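Side-chain contacts in cysteine desulfurase (PDB 6WCI), which probably uses pyridoxal 5'-phosphate to strip sulfur from L-cysteine, leaving L-alanine and passing the sulfur to a carrier: residues Val64-Phe67 against Tyr68-Asn72; Ala310-Leu313 against Gln314-Gln318. One frame throughout, in Å; residues are numbered along the deposited sequence.

Contact 1 (Val64-Phe67 against Tyr68-Asn72)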
loop_
_atom_site.group_PDB
_atom_site.type_symbol
_atom_site.label_atom_id
_atom_site.label_comp_id
_atom_site.label_asym_id
_atom_site.label_seq_id
_atom_site.Cartn_x
_atom_site.Cartn_y
_atom_site.Cartn_z
ATOM N N VAL B 64 -5.636 5.793 -13.990
ATOM C CA VAL B 64 -6.187 5.704 -12.644
ATOM C C VAL B 64 -7.604 6.268 -12.614
ATOM O O VAL B 64 -8.512 5.683 -12.016
ATOM C CB VAL B 64 -5.247 6.427 -11.659
ATOM C CG1 VAL B 64 -5.904 6.593 -10.293
ATOM C CG2 VAL B 64 -3.916 5.673 -11.541
ATOM N N ASP B 65 -7.821 7.399 -13.284
ATOM C CA ASP B 65 -9.133 8.028 -13.294
ATOM C C ASP B 65 -10.154 7.150 -14.005
ATOM O O ASP B 65 -11.304 7.031 -13.560
ATOM C CB ASP B 65 -9.030 9.394 -13.966
ATOM C CG ASP B 65 -10.315 10.177 -13.891
ATOM O OD1 ASP B 65 -10.549 10.845 -12.862
ATOM O OD2 ASP B 65 -11.083 10.135 -14.870
ATOM N N GLU B 66 -9.743 6.522 -15.107
ATOM C CA GLU B 66 -10.643 5.665 -15.865
ATOM C C GLU B 66 -11.040 4.430 -15.060
ATOM O O GLU B 66 -12.174 3.946 -15.169
ATOM C CB GLU B 66 -9.981 5.254 -17.180
ATOM C CG GLU B 66 -10.889 4.459 -18.110
ATOM C CD GLU B 66 -10.128 3.633 -19.132
ATOM O OE1 GLU B 66 -9.081 3.053 -18.775
ATOM O OE2 GLU B 66 -10.575 3.568 -20.296
ATOM N N PHE B 67 -10.113 3.904 -14.256
ATOM C CA PHE B 67 -10.427 2.760 -13.416
ATOM C C PHE B 67 -11.561 3.087 -12.459
ATOM O O PHE B 67 -12.552 2.350 -12.379
ATOM C CB PHE B 67 -9.189 2.298 -12.639
ATOM C CG PHE B 67 -9.499 1.244 -11.615
ATOM C CD1 PHE B 67 -9.763 -0.057 -12.006
ATOM C CD2 PHE B 67 -9.565 1.559 -10.271
ATOM C CE1 PHE B 67 -10.064 -1.038 -11.070
ATOM C CE2 PHE B 67 -9.865 0.580 -9.328
ATOM C CZ PHE B 67 -10.117 -0.717 -9.731
ATOM N N TYR B 68 -11.430 4.187 -11.709
ATOM C CA TYR B 68 -12.478 4.507 -10.744
ATOM C C TYR B 68 -13.793 4.837 -11.432
ATOM O O TYR B 68 -14.861 4.546 -10.888
ATOM C CB TYR B 68 -12.049 5.666 -9.846
ATOM C CG TYR B 68 -10.931 5.339 -8.886
ATOM C CD1 TYR B 68 -11.023 4.251 -8.004
ATOM C CD2 TYR B 68 -9.781 6.121 -8.850
ATOM C CE1 TYR B 68 -10.004 3.969 -7.117
ATOM C CE2 TYR B 68 -8.755 5.849 -7.973
ATOM C CZ TYR B 68 -8.861 4.764 -7.113
ATOM O OH TYR B 68 -7.832 4.499 -6.238
ATOM N N ARG B 69 -13.743 5.435 -12.624
ATOM C CA ARG B 69 -14.966 5.866 -13.291
ATOM C C ARG B 69 -15.670 4.742 -14.040
ATOM O O ARG B 69 -16.880 4.833 -14.275
ATOM C CB ARG B 69 -14.663 6.995 -14.280
ATOM C CG ARG B 69 -14.456 8.331 -13.625
ATOM C CD ARG B 69 -14.074 9.400 -14.655
ATOM N NE ARG B 69 -13.705 10.639 -13.987
ATOM C CZ ARG B 69 -14.575 11.574 -13.615
ATOM N NH1 ARG B 69 -15.875 11.420 -13.857
ATOM N NH2 ARG B 69 -14.143 12.670 -13.001
ATOM N N ARG B 70 -14.942 3.711 -14.463
ATOM C CA ARG B 70 -15.445 2.821 -15.503
ATOM C C ARG B 70 -15.363 1.337 -15.195
ATOM O O ARG B 70 -16.141 0.580 -15.781
ATOM C CB ARG B 70 -14.725 3.090 -16.831
ATOM C CG ARG B 70 -14.981 4.486 -17.432
ATOM C CD ARG B 70 -16.284 4.512 -18.190
ATOM N NE ARG B 70 -16.301 3.518 -19.262
ATOM C CZ ARG B 70 -17.396 3.160 -19.925
ATOM N NH1 ARG B 70 -18.566 3.712 -19.622
ATOM N NH2 ARG B 70 -17.327 2.245 -20.885
ATOM N N TYR B 71 -14.463 0.876 -14.330
ATOM C CA TYR B 71 -14.477 -0.561 -14.036
ATOM C C TYR B 71 -13.897 -0.858 -12.660
ATOM O O TYR B 71 -13.262 -1.896 -12.448
ATOM C CB TYR B 71 -13.760 -1.381 -15.113
ATOM C CG TYR B 71 -12.296 -1.058 -15.366
ATOM C CD1 TYR B 71 -11.914 0.095 -16.044
ATOM C CD2 TYR B 71 -11.301 -1.943 -14.976
ATOM C CE1 TYR B 71 -10.574 0.370 -16.295
ATOM C CE2 TYR B 71 -9.964 -1.682 -15.214
ATOM C CZ TYR B 71 -9.604 -0.530 -15.875
ATOM O OH TYR B 71 -8.263 -0.287 -16.098
ATOM N N ASN B 72 -14.185 0.007 -11.696
ATOM C CA ASN B 72 -13.794 -0.242 -10.319
ATOM C C ASN B 72 -14.539 -1.453 -9.757
ATOM O O ASN B 72 -15.773 -1.460 -9.693
ATOM C CB ASN B 72 -14.062 1.003 -9.486
ATOM C CG ASN B 72 -13.789 0.790 -8.024
ATOM O OD1 ASN B 72 -12.637 0.652 -7.608
ATOM N ND2 ASN B 72 -14.855 0.759 -7.223
HETATM O O HOH W 1 -7.626 2.352 -16.610
#

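Contact 2 (Ala310-Leu313 against Gln314-Gln318)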
loop_
_atom_site.group_PDB
_atom_site.type_symbol
_atom_site.label_atom_id
_atom_site.label_comp_id
_atom_site.label_asym_id
_atom_site.label_seq_id
_atom_site.Cartn_x
_atom_site.Cartn_y
_atom_site.Cartn_z
ATOM N N ALA B 310 5.047 1.886 -16.833
ATOM C CA ALA B 310 6.056 0.993 -17.391
ATOM C C ALA B 310 5.982 0.963 -18.912
ATOM O O ALA B 310 7.013 1.034 -19.598
ATOM C CB ALA B 310 5.888 -0.415 -16.808
ATOM N N ASP B 311 4.768 0.882 -19.461
ATOM C CA ASP B 311 4.624 0.863 -20.912
ATOM C C ASP B 311 5.033 2.197 -21.524
ATOM O O ASP B 311 5.618 2.235 -22.615
ATOM C CB ASP B 311 3.191 0.511 -21.292
ATOM C CG ASP B 311 2.988 0.471 -22.788
ATOM O OD1 ASP B 311 3.565 -0.424 -23.441
ATOM O OD2 ASP B 311 2.262 1.341 -23.314
ATOM N N TYR B 312 4.762 3.300 -20.826
ATOM C CA TYR B 312 5.174 4.607 -21.331
ATOM C C TYR B 312 6.691 4.694 -21.436
ATOM O O TYR B 312 7.221 5.179 -22.441
ATOM C CB TYR B 312 4.622 5.710 -20.427
ATOM C CG TYR B 312 4.850 7.126 -20.926
ATOM C CD1 TYR B 312 3.900 7.772 -21.715
ATOM C CD2 TYR B 312 6.006 7.824 -20.586
ATOM C CE1 TYR B 312 4.104 9.084 -22.173
ATOM C CE2 TYR B 312 6.221 9.128 -21.045
ATOM C CZ TYR B 312 5.271 9.748 -21.829
ATOM O OH TYR B 312 5.496 11.038 -22.266
ATOM N N LEU B 313 7.404 4.202 -20.421
ATOM C CA LEU B 313 8.865 4.261 -20.443
ATOM C C LEU B 313 9.450 3.279 -21.449
ATOM O O LEU B 313 10.448 3.581 -22.113
ATOM C CB LEU B 313 9.419 3.995 -19.044
ATOM C CG LEU B 313 9.153 5.103 -18.020
ATOM C CD1 LEU B 313 9.578 4.688 -16.628
ATOM C CD2 LEU B 313 9.876 6.369 -18.447
ATOM N N GLN B 314 8.858 2.093 -21.579
ATOM C CA GLN B 314 9.318 1.183 -22.622
ATOM C C GLN B 314 9.069 1.768 -24.010
ATOM O O GLN B 314 9.878 1.575 -24.924
ATOM C CB GLN B 314 8.654 -0.185 -22.477
ATOM C CG GLN B 314 9.272 -1.040 -21.377
ATOM C CD GLN B 314 8.662 -2.434 -21.285
ATOM O OE1 GLN B 314 9.245 -3.408 -21.767
ATOM N NE2 GLN B 314 7.484 -2.535 -20.656
ATOM N N GLN B 315 7.963 2.502 -24.182
ATOM C CA GLN B 315 7.674 3.118 -25.478
ATOM C C GLN B 315 8.694 4.195 -25.826
ATOM O O GLN B 315 9.139 4.290 -26.977
ATOM C CB GLN B 315 6.264 3.715 -25.488
ATOM C CG GLN B 315 5.142 2.693 -25.578
ATOM C CD GLN B 315 5.194 1.891 -26.859
ATOM O OE1 GLN B 315 5.459 0.688 -26.838
ATOM N NE2 GLN B 315 4.939 2.555 -27.986
ATOM N N LEU B 316 9.045 5.048 -24.859
ATOM C CA LEU B 316 10.098 6.025 -25.106
ATOM C C LEU B 316 11.406 5.329 -25.439
ATOM O O LEU B 316 12.145 5.764 -26.329
ATOM C CB LEU B 316 10.300 6.928 -23.890
ATOM C CG LEU B 316 9.214 7.872 -23.397
ATOM C CD1 LEU B 316 9.860 8.915 -22.501
ATOM C CD2 LEU B 316 8.479 8.521 -24.560
ATOM N N GLY B 317 11.696 4.234 -24.745
ATOM C CA GLY B 317 13.010 3.632 -24.806
ATOM C C GLY B 317 13.834 4.051 -23.607
ATOM O O GLY B 317 14.253 5.208 -23.505
ATOM N N GLN B 318 14.058 3.112 -22.685
ATOM C CA GLN B 318 14.838 3.413 -21.490
ATOM C C GLN B 318 16.242 3.884 -21.850
ATOM O O GLN B 318 16.784 4.791 -21.205
ATOM C CB GLN B 318 14.898 2.185 -20.577
ATOM C CG GLN B 318 13.543 1.581 -20.212
ATOM C CD GLN B 318 13.218 0.324 -21.015
ATOM O OE1 GLN B 318 13.252 0.340 -22.249
ATOM N NE2 GLN B 318 12.903 -0.776 -20.315
#

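Contact 1 (Val64-Phe67 against Tyr68-Asn72)
Phe-67 and Tyr-71 meet in a local, side-chain contact at the C-terminal end of helix 58-70, where the chain leaves the helix beside the second subunit. The evidence for an edge-to-face pair is direct: the ring planes stand 88° apart, and Phe-67 CD1 comes 3.6 Å from Tyr-71 CE2, over the tyrosine face but towards its rim. Tyr-71 reaches back over the last turn because its CG sits between the backbone N and the carbonyl carbon (chi1 59°). Its hydroxyl donates to a water that donates to Glu-66 OE1, 2.7 Å from the water oxygen, tying the phenol to the preceding turn.

The same phenylalanine turns another part of its edge to the face of Tyr-68, in an offset edge-to-face pair. The three rings thus form an aromatic cluster at the helix end, and Asn-72 CA closes over a face of Phe-67, 4.0 Å from the ring centroid, as a CH-pi contact. Beyond the cluster, Phe-67 packs on helices 300-316 and 81-101. Val-64 CG1 lies alongside Tyr-68, 3.8 Å from CE2.

On the polar flank, Asp-65 OD2 makes a salt bridge to Arg-69 NE at 2.8 Å, coming in at the guanidinium edge; the N-H...O angle of 128° makes this hydrogen bond weak, and the same NE gives a second weak one to Asp-65 OD1 at 3.4 Å. Tyr-68 OH and Asn-72 ND2 are hydrogen-bonded to the second subunit, the former to Thr-251 N and the latter to Gln-55 OE1 and Gly-54 O.

Contact 2 (Ala310-Leu313 against Gln314-Gln318)
Tyr-312 holds its CG anti to the backbone N (chi1 -174°), while Leu-316, one turn on, has CG beside its own N and its chain nearly extended at chi2; together these settings bring the leucine's CD1 to the phenol. The contact is modest: CD1 lies 3.9 Å from Tyr-312 CE2 and comes to the ring obliquely, with the two side chains crossing at a slant. It is an i to i+4 apolar pair on helix 300-316.

A second i to i+4 pair, Asp-311 and Gln-315, runs side by side in the same direction. The bend of the glutamine at chi2 leads its amide onward past the carboxylate, towards the C-terminal end of the helix, with carboxylate and amide planes only 24° apart. They do not bond: Asp-311 OD1 and Gln-315 OE1 are both oxygens, 4.0 Å apart, and the closest side-chain approach is made not by the amide but by Gln-315 CG, 3.9 Å from Asp-311 OD2. Gln-314 instead extends past Ala-310, its CG 3.5 Å from the carbonyl O of Ala-310.

Underneath, backbone bonds continue the alpha-helical pattern to its end. Leu-316 N donates to Tyr-312 O at 3.0 Å, and Gly-317 N to Leu-313 O at 3.0 Å. Gly-317 is the first residue to leave helical angles, with phi at 99°, a positive value. It is also the N-cap of helix 318-336, so a single residue makes the break between two helices.

The Tyr-312 and Leu-316 side chains pack against helix 26-30, and Tyr-312 OH hydrogen-bonds to Asp-32 OD2. Leu-313, Gln-314 and Gln-318 touch Phe-100 of helix 81-101, while Leu-313 and Leu-316 also touch Phe-404 in a loop.

Overall arrangement
Contact 1 precedes contact 2 along the chain, and each lies at the C-terminal end of its helix, 58-70 and 300-316. Their centres are 23 Å apart and their nearest atoms about 11 Å apart. The link is helix 300-316 itself: residues near its start, Ile-300, Ala-301 and Ile-304, pack on contact 1, and its far end carries contact 2. Helix 81-101 meets both. Contact 1 is more peripheral, its centre about 27 Å from the centre of the chain, against about 17 Å for that of contact 2, and reaches the second subunit, whereas contact 2 touches only its own chain. One therefore belongs to the dimer interface, the other to the junction with helix 318-336.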